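Local atomic coordinates of dual oxidase maturation factor 1 (Mus musculus, PDB entry 6WXU), a protein that probably supports the maturation of the dual oxidase DUOX1 and its transport from the endoplasmic reticulum to the plasma membrane. Residues 93-98 / 117-122; 101-106 / 130-135; 192-197 / 208-213. One frame throughout, in Å; residues are numbered along the deposited sequence.

Interaction 1: 93-98 / 117-122; sequences KWVSVD and VQQLNE. With NAG (2-acetamido-2-deoxy-beta-D-glucopyranose), chain N; MAN (alpha-D-mannopyranose), chain E.
Leu120 and Gln119 lean onto the start of strand 94-103, part of the antiparallel sheet in the region predicted to be extracellular. They sit in the loop between strands 108-111 and 128-130, so the contact is a loop folded back over a strand of its own sheet.

The apolar part centres on one methyl. Leu120 CD1 lies 3.8 Å from Val95 CG1, the two side chains crossing at about a right angle, and the same methyl comes within 3.9 Å of Lys93 CB. With the Lys93 chain bent beyond CB, its ammonium end runs away from the loop and only the base of the side chain takes part. Val95, which is buried, also packs on Tyr87 and Thr85.

The polar part comes from Gln119. Its chain runs extended beyond CG (chi2 -170°), which carries the carboxamide across to the backbone of Val95 and Ser96: Gln119 CD is 3.8 Å from Ser96 O and 3.9 Å from Ser96 N. Ser96 O also accepts a hydrogen bond from Thr115 OG1, and the Ser96 backbone is bonded to Thr115.

The loop goes on to two sugar contacts. The backbone of Glu122, whose side chain is not modelled beyond CB, lies against a mannose that is also hydrogen-bonded to Thr123 N; Glu122 CA is 3.5 Å from the mannose O3. One residue earlier, Asn121 ND2 is joined covalently to C1 of an N-acetylglucosamine at 1.4 Å.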
ATOM      1  N   LYS B  93      15.057  -8.824  26.262  1.00 42.30           N
ATOM      2  CA  LYS B  93      14.406  -8.411  27.498  1.00 42.30           C
ATOM      3  C   LYS B  93      12.936  -8.803  27.504  1.00 42.30           C
ATOM      4  O   LYS B  93      12.257  -8.729  26.478  1.00 42.30           O
ATOM      5  CB  LYS B  93      14.534  -6.902  27.680  1.00 42.30           C
ATOM      6  CG  LYS B  93      15.948  -6.432  27.897  1.00 42.30           C
ATOM      7  CD  LYS B  93      16.456  -6.890  29.241  1.00 42.30           C
ATOM      8  CE  LYS B  93      17.883  -6.446  29.468  1.00 42.30           C
ATOM      9  NZ  LYS B  93      18.808  -7.094  28.505  1.00 42.30           N
ATOM     10  N   TRP B  94      12.447  -9.206  28.674  1.00 43.16           N
ATOM     11  CA  TRP B  94      11.057  -9.585  28.873  1.00 43.16           C
ATOM     12  C   TRP B  94      10.335  -8.526  29.694  1.00 43.16           C
ATOM     13  O   TRP B  94      10.949  -7.802  30.480  1.00 43.16           O
ATOM     14  CB  TRP B  94      10.948 -10.939  29.577  1.00 43.16           C
ATOM     15  CG  TRP B  94      11.313 -12.101  28.715  1.00 43.16           C
ATOM     16  CD1 TRP B  94      12.343 -12.174  27.832  1.00 43.16           C
ATOM     17  CD2 TRP B  94      10.633 -13.356  28.642  1.00 43.16           C
ATOM     18  NE1 TRP B  94      12.355 -13.399  27.218  1.00 43.16           N
ATOM     19  CE2 TRP B  94      11.312 -14.144  27.699  1.00 43.16           C
ATOM     20  CE3 TRP B  94       9.516 -13.890  29.286  1.00 43.16           C
ATOM     21  CZ2 TRP B  94      10.912 -15.433  27.383  1.00 43.16           C
ATOM     22  CZ3 TRP B  94       9.123 -15.171  28.971  1.00 43.16           C
ATOM     23  CH2 TRP B  94       9.817 -15.928  28.029  1.00 43.16           C
ATOM     24  N   VAL B  95       9.020  -8.443  29.507  1.00 42.29           N
ATOM     25  CA  VAL B  95       8.187  -7.486  30.218  1.00 42.29           C
ATOM     26  C   VAL B  95       7.088  -8.236  30.956  1.00 42.29           C
ATOM     27  O   VAL B  95       6.748  -9.372  30.628  1.00 42.29           O
ATOM     28  CB  VAL B  95       7.577  -6.432  29.276  1.00 42.29           C
ATOM     29  CG1 VAL B  95       8.663  -5.613  28.641  1.00 42.29           C
ATOM     30  CG2 VAL B  95       6.740  -7.098  28.220  1.00 42.29           C
ATOM     31  N   SER B  96       6.529  -7.578  31.965  1.00 43.22           N
ATOM     32  CA  SER B  96       5.421  -8.107  32.752  1.00 43.22           C
ATOM     33  C   SER B  96       4.178  -7.300  32.409  1.00 43.22           C
ATOM     34  O   SER B  96       4.088  -6.120  32.756  1.00 43.22           O
ATOM     35  CB  SER B  96       5.732  -8.035  34.242  1.00 43.22           C
ATOM     36  OG  SER B  96       4.651  -8.532  35.003  1.00 43.22           O
ATOM     37  N   VAL B  97       3.219  -7.931  31.736  1.00 42.14           N
ATOM     38  CA  VAL B  97       2.103  -7.236  31.120  1.00 42.14           C
ATOM     39  C   VAL B  97       0.789  -7.853  31.589  1.00 42.14           C
ATOM     40  O   VAL B  97       0.762  -8.836  32.323  1.00 42.14           O
ATOM     41  CB  VAL B  97       2.189  -7.255  29.583  1.00 42.14           C
ATOM     42  CG1 VAL B  97       3.278  -6.335  29.116  1.00 42.14           C
ATOM     43  CG2 VAL B  97       2.448  -8.658  29.102  1.00 42.14           C
ATOM     44  N   ASP B  98      -0.308  -7.240  31.148  1.00 45.02           N
ATOM     45  CA  ASP B  98      -1.675  -7.714  31.346  1.00 45.02           C
ATOM     46  C   ASP B  98      -2.303  -7.854  29.966  1.00 45.02           C
ATOM     47  O   ASP B  98      -2.852  -6.892  29.430  1.00 45.02           O
ATOM     48  CB  ASP B  98      -2.486  -6.756  32.206  1.00 45.02           C
ATOM     49  CG  ASP B  98      -2.022  -6.720  33.637  1.00 45.02           C
ATOM     50  OD1 ASP B  98      -1.003  -7.360  33.946  1.00 45.02           O
ATOM     51  OD2 ASP B  98      -2.680  -6.050  34.459  1.00 45.02           O
ATOM     52  N   VAL B 117       3.516   0.686  33.787  1.00 46.96           N
ATOM     53  CA  VAL B 117       3.411   1.081  32.390  1.00 46.96           C
ATOM     54  C   VAL B 117       4.768   1.436  31.799  1.00 46.96           C
ATOM     55  O   VAL B 117       4.956   1.336  30.583  1.00 46.96           O
ATOM     56  CB  VAL B 117       2.419   2.245  32.256  1.00 46.96           C
ATOM     57  CG1 VAL B 117       2.116   2.524  30.810  1.00 46.96           C
ATOM     58  CG2 VAL B 117       1.153   1.913  32.989  1.00 46.96           C
ATOM     59  N   GLN B 118       5.729   1.818  32.629  1.00 48.20           N
ATOM     60  CA  GLN B 118       7.064   2.207  32.186  1.00 48.20           C
ATOM     61  C   GLN B 118       8.044   1.138  32.650  1.00 48.20           C
ATOM     62  O   GLN B 118       8.384   1.074  33.833  1.00 48.20           O
ATOM     63  CB  GLN B 118       7.430   3.575  32.748  1.00 48.20           C
ATOM     64  CG  GLN B 118       6.388   4.647  32.503  1.00 48.20           C
ATOM     65  CD  GLN B 118       6.562   5.324  31.166  1.00 48.20           C
ATOM     66  OE1 GLN B 118       7.637   5.278  30.571  1.00 48.20           O
ATOM     67  NE2 GLN B 118       5.505   5.961  30.682  1.00 48.20           N
ATOM     68  N   GLN B 119       8.501   0.295  31.725  1.00 46.40           N
ATOM     69  CA  GLN B 119       9.416  -0.781  32.088  1.00 46.40           C
ATOM     70  C   GLN B 119      10.766  -0.687  31.396  1.00 46.40           C
ATOM     71  O   GLN B 119      11.798  -0.676  32.073  1.00 46.40           O
ATOM     72  CB  GLN B 119       8.769  -2.135  31.795  1.00 46.40           C
ATOM     73  CG  GLN B 119       7.557  -2.393  32.640  1.00 46.40           C
ATOM     74  CD  GLN B 119       7.070  -3.798  32.520  1.00 46.40           C
ATOM     75  OE1 GLN B 119       5.895  -4.035  32.263  1.00 46.40           O
ATOM     76  NE2 GLN B 119       7.968  -4.750  32.710  1.00 46.40           N
ATOM     77  N   LEU B 120      10.799  -0.615  30.072  1.00 48.94           N
ATOM     78  CA  LEU B 120      12.049  -0.618  29.319  1.00 48.94           C
ATOM     79  C   LEU B 120      12.321   0.750  28.706  1.00 48.94           C
ATOM     80  O   LEU B 120      12.739   0.857  27.553  1.00 48.94           O
ATOM     81  CB  LEU B 120      12.030  -1.691  28.235  1.00 48.94           C
ATOM     82  CG  LEU B 120      11.881  -3.145  28.677  1.00 48.94           C
ATOM     83  CD1 LEU B 120      11.884  -4.059  27.474  1.00 48.94           C
ATOM     84  CD2 LEU B 120      12.983  -3.526  29.634  1.00 48.94           C
ATOM     85  N   ASN B 121      12.062   1.808  29.476  1.00 54.24           N
ATOM     86  CA  ASN B 121      12.084   3.182  28.979  1.00 54.24           C
ATOM     87  C   ASN B 121      11.038   3.393  27.892  1.00 54.24           C
ATOM     88  O   ASN B 121      11.203   4.238  27.015  1.00 54.24           O
ATOM     89  CB  ASN B 121      13.468   3.581  28.465  1.00 54.24           C
ATOM     90  CG  ASN B 121      14.569   3.254  29.443  1.00 54.24           C
ATOM     91  OD1 ASN B 121      15.088   2.141  29.455  1.00 54.24           O
ATOM     92  ND2 ASN B 121      14.939   4.219  30.265  1.00 54.24           N
ATOM     93  N   GLU B 122       9.951   2.630  27.947  1.00 48.26           N
ATOM     94  CA  GLU B 122       8.869   2.720  26.982  1.00 48.26           C
ATOM     95  C   GLU B 122       7.548   2.855  27.729  1.00 48.26           C
ATOM     96  O   GLU B 122       7.504   2.846  28.960  1.00 48.26           O
ATOM     97  CB  GLU B 122       8.857   1.501  26.052  1.00 48.26           C
TER
HETATM   98  C1  NAG N 413      15.988   3.973  31.218  1.00 62.53           C
HETATM   99  C2  NAG N 413      17.068   5.049  31.160  1.00 62.53           C
HETATM  100  C3  NAG N 413      18.176   4.736  32.160  1.00 62.53           C
HETATM  101  C4  NAG N 413      17.594   4.517  33.550  1.00 62.53           C
HETATM  102  C5  NAG N 413      16.484   3.472  33.502  1.00 62.53           C
HETATM  103  C6  NAG N 413      15.777   3.299  34.825  1.00 62.53           C
HETATM  104  C7  NAG N 413      17.379   6.214  29.020  1.00 62.53           C
HETATM  105  C8  NAG N 413      18.014   6.159  27.665  1.00 62.53           C
HETATM  106  N2  NAG N 413      17.611   5.165  29.817  1.00 62.53           N
HETATM  107  O3  NAG N 413      19.103   5.812  32.185  1.00 62.53           O
HETATM  108  O4  NAG N 413      18.612   4.074  34.441  1.00 62.53           O
HETATM  109  O5  NAG N 413      15.488   3.865  32.548  1.00 62.53           O
HETATM  110  O6  NAG N 413      14.718   4.236  34.975  1.00 62.53           O
HETATM  111  O7  NAG N 413      16.689   7.163  29.377  1.00 62.53           O
HETATM  112  C1  MAN E   6       4.661   2.899  21.885  1.00 44.35           C
HETATM  113  C2  MAN E   6       5.832   2.736  22.833  1.00 44.35           C
HETATM  114  C3  MAN E   6       6.251   4.099  23.326  1.00 44.35           C
HETATM  115  C4  MAN E   6       6.528   5.033  22.165  1.00 44.35           C
HETATM  116  C5  MAN E   6       5.342   5.071  21.210  1.00 44.35           C
HETATM  117  C6  MAN E   6       5.650   5.833  19.958  1.00 44.35           C
HETATM  118  O2  MAN E   6       6.958   2.234  22.151  1.00 44.35           O
HETATM  119  O3  MAN E   6       7.397   4.026  24.148  1.00 44.35           O
HETATM  120  O4  MAN E   6       6.731   6.325  22.666  1.00 44.35           O
HETATM  121  O5  MAN E   6       5.009   3.735  20.824  1.00 44.35           O
HETATM  122  O6  MAN E   6       4.596   5.626  19.040  1.00 44.35           O

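Interaction 2: 101-106 / 130-135; sequences LQIGLG and FAWRLG
Gly106 O is approached by three consecutive residues of 130-135. Trp132 N gives Gly106 O a weak hydrogen bond of 3.4 Å (144° at the hydrogen), Ala131 CA adds a CA-H...O contact, and Arg133 CG lies beside it. A second weak bond, also bent, runs from Trp132 NE1 to Leu105 O at 3.4 Å, with the acceptor near the ring plane.

Trp132 is thus held weakly at two points, its backbone N and its ring NE1. Its CG sits between the backbone N and the carbonyl carbon (chi1 54°), and this folds the ring back over the turn: Gly106 C lies 3.8 Å above one face, offset toward the rim. At the far end of the ring, Ile103 CG2 meets the edge in plane, 3.8 Å from Trp132 CH2. Arg133 bends at chi3 and lays one guanidinium face on Gly106 CA, so this glycine touches both an aromatic and a cationic plane.

Tyr170 of helix 170-199 also packs on Trp132, and Tyr173 on Ile103. The arrangement is that of a beta-hairpin turn, joining strands 94-103 and 108-111, covered by the chain that leaves edge strand 128-130 of the antiparallel sheet.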
ATOM      1  N   LEU B 101      -8.135 -10.040  25.629  1.00 42.97           N
ATOM      2  CA  LEU B 101      -8.853 -10.191  24.374  1.00 42.97           C
ATOM      3  C   LEU B 101     -10.254  -9.625  24.522  1.00 42.97           C
ATOM      4  O   LEU B 101     -10.857  -9.702  25.593  1.00 42.97           O
ATOM      5  CB  LEU B 101      -8.954 -11.654  23.953  1.00 42.97           C
ATOM      6  CG  LEU B 101      -7.928 -12.216  22.981  1.00 42.97           C
ATOM      7  CD1 LEU B 101      -8.239 -13.665  22.720  1.00 42.97           C
ATOM      8  CD2 LEU B 101      -7.951 -11.434  21.696  1.00 42.97           C
ATOM      9  N   GLN B 102     -10.775  -9.066  23.434  1.00 44.43           N
ATOM     10  CA  GLN B 102     -12.124  -8.508  23.436  1.00 44.43           C
ATOM     11  C   GLN B 102     -12.711  -8.742  22.049  1.00 44.43           C
ATOM     12  O   GLN B 102     -12.461  -7.960  21.131  1.00 44.43           O
ATOM     13  CB  GLN B 102     -12.105  -7.032  23.795  1.00 44.43           C
ATOM     14  CG  GLN B 102     -11.922  -6.751  25.266  1.00 44.43           C
ATOM     15  CD  GLN B 102     -11.951  -5.279  25.565  1.00 44.43           C
ATOM     16  OE1 GLN B 102     -11.605  -4.459  24.721  1.00 44.43           O
ATOM     17  NE2 GLN B 102     -12.377  -4.930  26.770  1.00 44.43           N
ATOM     18  N   ILE B 103     -13.490  -9.805  21.909  1.00 44.40           N
ATOM     19  CA  ILE B 103     -13.995 -10.246  20.615  1.00 44.40           C
ATOM     20  C   ILE B 103     -15.401  -9.698  20.444  1.00 44.40           C
ATOM     21  O   ILE B 103     -16.320 -10.083  21.171  1.00 44.40           O
ATOM     22  CB  ILE B 103     -13.976 -11.772  20.496  1.00 44.40           C
ATOM     23  CG1 ILE B 103     -12.634 -12.320  20.960  1.00 44.40           C
ATOM     24  CG2 ILE B 103     -14.225 -12.191  19.071  1.00 44.40           C
ATOM     25  CD1 ILE B 103     -12.601 -13.808  21.058  1.00 44.40           C
ATOM     26  N   GLY B 104     -15.575  -8.806  19.486  1.00 45.69           N
ATOM     27  CA  GLY B 104     -16.869  -8.237  19.174  1.00 45.69           C
ATOM     28  C   GLY B 104     -17.561  -8.970  18.050  1.00 45.69           C
ATOM     29  O   GLY B 104     -17.350 -10.164  17.830  1.00 45.69           O
ATOM     30  N   LEU B 105     -18.404  -8.245  17.324  1.00 46.01           N
ATOM     31  CA  LEU B 105     -19.120  -8.839  16.205  1.00 46.01           C
ATOM     32  C   LEU B 105     -18.401  -8.648  14.882  1.00 46.01           C
ATOM     33  O   LEU B 105     -18.559  -9.471  13.977  1.00 46.01           O
ATOM     34  CB  LEU B 105     -20.530  -8.253  16.108  1.00 46.01           C
ATOM     35  CG  LEU B 105     -21.490  -8.570  17.252  1.00 46.01           C
ATOM     36  CD1 LEU B 105     -22.803  -7.866  17.039  1.00 46.01           C
ATOM     37  CD2 LEU B 105     -21.707 -10.056  17.369  1.00 46.01           C
ATOM     38  N   GLY B 106     -17.609  -7.592  14.745  1.00 47.85           N
ATOM     39  CA  GLY B 106     -16.919  -7.353  13.496  1.00 47.85           C
ATOM     40  C   GLY B 106     -15.446  -7.070  13.671  1.00 47.85           C
ATOM     41  O   GLY B 106     -14.873  -6.269  12.932  1.00 47.85           O
ATOM     42  N   PHE B 130      -8.347  -5.424  14.944  1.00 43.80           N
ATOM     43  CA  PHE B 130      -8.318  -6.100  13.653  1.00 43.80           C
ATOM     44  C   PHE B 130      -9.739  -6.513  13.301  1.00 43.80           C
ATOM     45  O   PHE B 130     -10.361  -7.280  14.040  1.00 43.80           O
ATOM     46  CB  PHE B 130      -7.402  -7.323  13.691  1.00 43.80           C
ATOM     47  CG  PHE B 130      -6.023  -7.033  14.195  1.00 43.80           C
ATOM     48  CD1 PHE B 130      -5.759  -7.009  15.549  1.00 43.80           C
ATOM     49  CD2 PHE B 130      -4.989  -6.798  13.317  1.00 43.80           C
ATOM     50  CE1 PHE B 130      -4.497  -6.740  16.013  1.00 43.80           C
ATOM     51  CE2 PHE B 130      -3.726  -6.531  13.777  1.00 43.80           C
ATOM     52  CZ  PHE B 130      -3.479  -6.503  15.126  1.00 43.80           C
ATOM     53  N   ALA B 131     -10.245  -6.021  12.175  1.00 46.57           N
ATOM     54  CA  ALA B 131     -11.649  -6.168  11.814  1.00 46.57           C
ATOM     55  C   ALA B 131     -11.826  -7.179  10.691  1.00 46.57           C
ATOM     56  O   ALA B 131     -11.016  -7.242   9.765  1.00 46.57           O
ATOM     57  CB  ALA B 131     -12.245  -4.827  11.390  1.00 46.57           C
ATOM     58  N   TRP B 132     -12.896  -7.969  10.781  1.00 47.34           N
ATOM     59  CA  TRP B 132     -13.246  -8.947   9.759  1.00 47.34           C
ATOM     60  C   TRP B 132     -14.638  -8.698   9.195  1.00 47.34           C
ATOM     61  O   TRP B 132     -15.290  -9.626   8.720  1.00 47.34           O
ATOM     62  CB  TRP B 132     -13.146 -10.370  10.303  1.00 47.34           C
ATOM     63  CG  TRP B 132     -13.936 -10.616  11.539  1.00 47.34           C
ATOM     64  CD1 TRP B 132     -15.278 -10.470  11.695  1.00 47.34           C
ATOM     65  CD2 TRP B 132     -13.436 -11.078  12.792  1.00 47.34           C
ATOM     66  NE1 TRP B 132     -15.643 -10.795  12.972  1.00 47.34           N
ATOM     67  CE2 TRP B 132     -14.528 -11.174  13.667  1.00 47.34           C
ATOM     68  CE3 TRP B 132     -12.167 -11.411  13.264  1.00 47.34           C
ATOM     69  CZ2 TRP B 132     -14.393 -11.591  14.982  1.00 47.34           C
ATOM     70  CZ3 TRP B 132     -12.036 -11.823  14.567  1.00 47.34           C
ATOM     71  CH2 TRP B 132     -13.141 -11.909  15.413  1.00 47.34           C
ATOM     72  N   ARG B 133     -15.109  -7.455   9.249  1.00 54.89           N
ATOM     73  CA  ARG B 133     -16.410  -7.130   8.695  1.00 54.89           C
ATOM     74  C   ARG B 133     -16.418  -7.402   7.194  1.00 54.89           C
ATOM     75  O   ARG B 133     -15.387  -7.671   6.576  1.00 54.89           O
ATOM     76  CB  ARG B 133     -16.768  -5.673   8.969  1.00 54.89           C
ATOM     77  CG  ARG B 133     -16.644  -5.248  10.415  1.00 54.89           C
ATOM     78  CD  ARG B 133     -17.385  -3.944  10.669  1.00 54.89           C
ATOM     79  NE  ARG B 133     -18.760  -4.175  11.110  1.00 54.89           N
ATOM     80  CZ  ARG B 133     -19.176  -4.066  12.369  1.00 54.89           C
ATOM     81  NH1 ARG B 133     -18.326  -3.715  13.324  1.00 54.89           N
ATOM     82  NH2 ARG B 133     -20.443  -4.300  12.675  1.00 54.89           N
ATOM     83  N   LEU B 134     -17.611  -7.330   6.604  1.00 55.72           N
ATOM     84  CA  LEU B 134     -17.752  -7.666   5.195  1.00 55.72           C
ATOM     85  C   LEU B 134     -17.028  -6.688   4.282  1.00 55.72           C
ATOM     86  O   LEU B 134     -16.667  -7.063   3.163  1.00 55.72           O
ATOM     87  CB  LEU B 134     -19.229  -7.740   4.818  1.00 55.72           C
ATOM     88  CG  LEU B 134     -19.679  -9.107   4.305  1.00 55.72           C
ATOM     89  CD1 LEU B 134     -19.367 -10.179   5.331  1.00 55.72           C
ATOM     90  CD2 LEU B 134     -21.158  -9.095   3.971  1.00 55.72           C
ATOM     91  N   GLY B 135     -16.800  -5.458   4.727  1.00 56.86           N
ATOM     92  CA  GLY B 135     -16.079  -4.480   3.943  1.00 56.86           C
ATOM     93  C   GLY B 135     -14.596  -4.392   4.222  1.00 56.86           C
ATOM     94  O   GLY B 135     -13.929  -3.517   3.655  1.00 56.86           O
TER

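Interaction 3: 192-197 / 208-213; sequences LLANVM and HMLLAT
Met209 has CG anti to its carbonyl carbon (chi1 -66°), which puts CG against the methyl of Met197, itself brought round by a bend at chi3; two further bends, at chi2 (-63°) and chi3, swing Met209 CE back to Leu193. The setting is an antiparallel helical hairpin, helices 170-199 and 203-224 with a short turn between them, both predicted to span the membrane. The axes of 192-197 and 208-213 approach to 8.8 Å with their directions 165° apart, nearly antiparallel.

All the contacts across the pair are apolar, and Met209 makes most of them. Its CE rests against both Leu193 CB, at 3.6 Å, and Leu193 CD1, at 3.8 Å, the two side chains crossing at a slant. Met209 CG touches Met197 CE at 3.5 Å. At its root, Met209 CB faces Ala194 CB at 3.9 Å; here, where the alanine offers just a methyl, the two backbones come nearest each other. Leu210 reaches the same methyl from the next position on its helix, CD2 to Ala194 CB at 4.2 Å, and on its other contacts packs against Leu264 and Met268 of helix 249-273, linking the hairpin to a third helix.

Asn195 lies off this seam and donates a hydrogen bond through ND2 to Ser60 OG, joining the hairpin to helix 50-72. Within 208-213 the hydroxyl of Thr213 turns back onto its own helix: Met209 O accepts both Thr213 N at 3.0 Å and Thr213 OG1 at 2.9 Å, the two donors reaching it from opposite faces of the carbonyl plane.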
ATOM      1  N   LEU B 192     -37.915   1.290  16.679  1.00 63.17           N
ATOM      2  CA  LEU B 192     -38.421   2.515  16.066  1.00 63.17           C
ATOM      3  C   LEU B 192     -39.909   2.401  15.762  1.00 63.17           C
ATOM      4  O   LEU B 192     -40.696   3.293  16.100  1.00 63.17           O
ATOM      5  CB  LEU B 192     -37.643   2.829  14.791  1.00 63.17           C
ATOM      6  CG  LEU B 192     -36.261   3.448  14.942  1.00 63.17           C
ATOM      7  CD1 LEU B 192     -35.684   3.742  13.578  1.00 63.17           C
ATOM      8  CD2 LEU B 192     -36.350   4.710  15.766  1.00 63.17           C
ATOM      9  N   LEU B 193     -40.314   1.302  15.124  1.00 68.10           N
ATOM     10  CA  LEU B 193     -41.725   1.131  14.798  1.00 68.10           C
ATOM     11  C   LEU B 193     -42.588   1.000  16.044  1.00 68.10           C
ATOM     12  O   LEU B 193     -43.748   1.418  16.032  1.00 68.10           O
ATOM     13  CB  LEU B 193     -41.924  -0.084  13.900  1.00 68.10           C
ATOM     14  CG  LEU B 193     -41.640   0.138  12.419  1.00 68.10           C
ATOM     15  CD1 LEU B 193     -41.983  -1.106  11.631  1.00 68.10           C
ATOM     16  CD2 LEU B 193     -42.429   1.327  11.914  1.00 68.10           C
ATOM     17  N   ALA B 194     -42.055   0.422  17.121  1.00 70.59           N
ATOM     18  CA  ALA B 194     -42.830   0.340  18.352  1.00 70.59           C
ATOM     19  C   ALA B 194     -43.078   1.723  18.932  1.00 70.59           C
ATOM     20  O   ALA B 194     -44.190   2.025  19.382  1.00 70.59           O
ATOM     21  CB  ALA B 194     -42.121  -0.549  19.370  1.00 70.59           C
ATOM     22  N   ASN B 195     -42.059   2.583  18.921  1.00 71.73           N
ATOM     23  CA  ASN B 195     -42.261   3.940  19.415  1.00 71.73           C
ATOM     24  C   ASN B 195     -43.209   4.731  18.528  1.00 71.73           C
ATOM     25  O   ASN B 195     -43.962   5.572  19.029  1.00 71.73           O
ATOM     26  CB  ASN B 195     -40.926   4.667  19.537  1.00 71.73           C
ATOM     27  CG  ASN B 195     -40.174   4.278  20.782  1.00 71.73           C
ATOM     28  OD1 ASN B 195     -38.951   4.197  20.780  1.00 71.73           O
ATOM     29  ND2 ASN B 195     -40.904   4.030  21.860  1.00 71.73           N
ATOM     30  N   VAL B 196     -43.191   4.487  17.219  1.00 75.71           N
ATOM     31  CA  VAL B 196     -44.117   5.189  16.336  1.00 75.71           C
ATOM     32  C   VAL B 196     -45.545   4.722  16.584  1.00 75.71           C
ATOM     33  O   VAL B 196     -46.442   5.531  16.845  1.00 75.71           O
ATOM     34  CB  VAL B 196     -43.715   5.007  14.863  1.00 75.71           C
ATOM     35  CG1 VAL B 196     -44.865   5.385  13.954  1.00 75.71           C
ATOM     36  CG2 VAL B 196     -42.496   5.852  14.546  1.00 75.71           C
ATOM     37  N   MET B 197     -45.779   3.413  16.512  1.00 80.15           N
ATOM     38  CA  MET B 197     -47.118   2.866  16.680  1.00 80.15           C
ATOM     39  C   MET B 197     -47.586   2.855  18.126  1.00 80.15           C
ATOM     40  O   MET B 197     -48.677   2.349  18.399  1.00 80.15           O
ATOM     41  CB  MET B 197     -47.183   1.453  16.104  1.00 80.15           C
ATOM     42  CG  MET B 197     -46.876   1.405  14.623  1.00 80.15           C
ATOM     43  SD  MET B 197     -47.653   0.019  13.788  1.00 80.15           S
ATOM     44  CE  MET B 197     -46.909  -1.341  14.669  1.00 80.15           C
ATOM     45  N   HIS B 208     -47.241  -5.692  20.414  1.00 83.25           N
ATOM     46  CA  HIS B 208     -46.765  -6.793  19.592  1.00 83.25           C
ATOM     47  C   HIS B 208     -45.447  -6.492  18.895  1.00 83.25           C
ATOM     48  O   HIS B 208     -44.756  -7.426  18.482  1.00 83.25           O
ATOM     49  CB  HIS B 208     -47.815  -7.168  18.546  1.00 83.25           C
ATOM     50  CG  HIS B 208     -48.909  -8.040  19.077  1.00 83.25           C
ATOM     51  ND1 HIS B 208     -49.093  -9.338  18.657  1.00 83.25           N
ATOM     52  CD2 HIS B 208     -49.869  -7.803  20.001  1.00 83.25           C
ATOM     53  CE1 HIS B 208     -50.125  -9.862  19.295  1.00 83.25           C
ATOM     54  NE2 HIS B 208     -50.613  -8.951  20.116  1.00 83.25           N
ATOM     55  N   MET B 209     -45.087  -5.219  18.744  1.00 76.22           N
ATOM     56  CA  MET B 209     -43.764  -4.904  18.223  1.00 76.22           C
ATOM     57  C   MET B 209     -42.702  -4.962  19.311  1.00 76.22           C
ATOM     58  O   MET B 209     -41.524  -5.176  19.008  1.00 76.22           O
ATOM     59  CB  MET B 209     -43.762  -3.531  17.558  1.00 76.22           C
ATOM     60  CG  MET B 209     -44.608  -3.463  16.313  1.00 76.22           C
ATOM     61  SD  MET B 209     -44.027  -4.534  14.989  1.00 76.22           S
ATOM     62  CE  MET B 209     -42.599  -3.619  14.433  1.00 76.22           C
ATOM     63  N   LEU B 210     -43.088  -4.775  20.574  1.00 73.99           N
ATOM     64  CA  LEU B 210     -42.119  -4.956  21.653  1.00 73.99           C
ATOM     65  C   LEU B 210     -41.637  -6.402  21.723  1.00 73.99           C
ATOM     66  O   LEU B 210     -40.451  -6.661  21.970  1.00 73.99           O
ATOM     67  CB  LEU B 210     -42.721  -4.525  22.988  1.00 73.99           C
ATOM     68  CG  LEU B 210     -42.802  -3.016  23.211  1.00 73.99           C
ATOM     69  CD1 LEU B 210     -43.397  -2.704  24.567  1.00 73.99           C
ATOM     70  CD2 LEU B 210     -41.431  -2.398  23.080  1.00 73.99           C
ATOM     71  N   LEU B 211     -42.540  -7.358  21.503  1.00 71.60           N
ATOM     72  CA  LEU B 211     -42.145  -8.762  21.492  1.00 71.60           C
ATOM     73  C   LEU B 211     -41.127  -9.045  20.396  1.00 71.60           C
ATOM     74  O   LEU B 211     -40.195  -9.829  20.595  1.00 71.60           O
ATOM     75  CB  LEU B 211     -43.372  -9.653  21.320  1.00 71.60           C
ATOM     76  CG  LEU B 211     -44.222  -9.872  22.563  1.00 71.60           C
ATOM     77  CD1 LEU B 211     -45.429 -10.712  22.219  1.00 71.60           C
ATOM     78  CD2 LEU B 211     -43.402 -10.548  23.631  1.00 71.60           C
ATOM     79  N   ALA B 212     -41.289  -8.423  19.229  1.00 67.18           N
ATOM     80  CA  ALA B 212     -40.305  -8.595  18.168  1.00 67.18           C
ATOM     81  C   ALA B 212     -38.978  -7.957  18.545  1.00 67.18           C
ATOM     82  O   ALA B 212     -37.910  -8.526  18.284  1.00 67.18           O
ATOM     83  CB  ALA B 212     -40.834  -8.007  16.864  1.00 67.18           C
ATOM     84  N   THR B 213     -39.024  -6.775  19.161  1.00 66.45           N
ATOM     85  CA  THR B 213     -37.800  -6.138  19.632  1.00 66.45           C
ATOM     86  C   THR B 213     -37.029  -7.043  20.581  1.00 66.45           C
ATOM     87  O   THR B 213     -35.794  -7.030  20.585  1.00 66.45           O
ATOM     88  CB  THR B 213     -38.133  -4.810  20.308  1.00 66.45           C
ATOM     89  OG1 THR B 213     -38.861  -3.983  19.394  1.00 66.45           O
ATOM     90  CG2 THR B 213     -36.873  -4.089  20.721  1.00 66.45           C
TER

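From the N terminus, strand 94-103 supplies the first segments of both interaction 1 and interaction 2, one at its start and the other at its end and in the turn beyond. The chain then runs through strand 108-111 to 117-122, closing interaction 1, and through strand 128-130 to 130-135, closing interaction 2. The two loops therefore cross, and the two contacts meet the shared strand 94-103 near its two ends, with centres about 28 Å apart. Interaction 3 follows in series, closing the hairpin of helices 170-199 and 203-224. It lies about 52 Å from interaction 1, centre to centre, on the opposite side of the chain's centre, in the helical bundle.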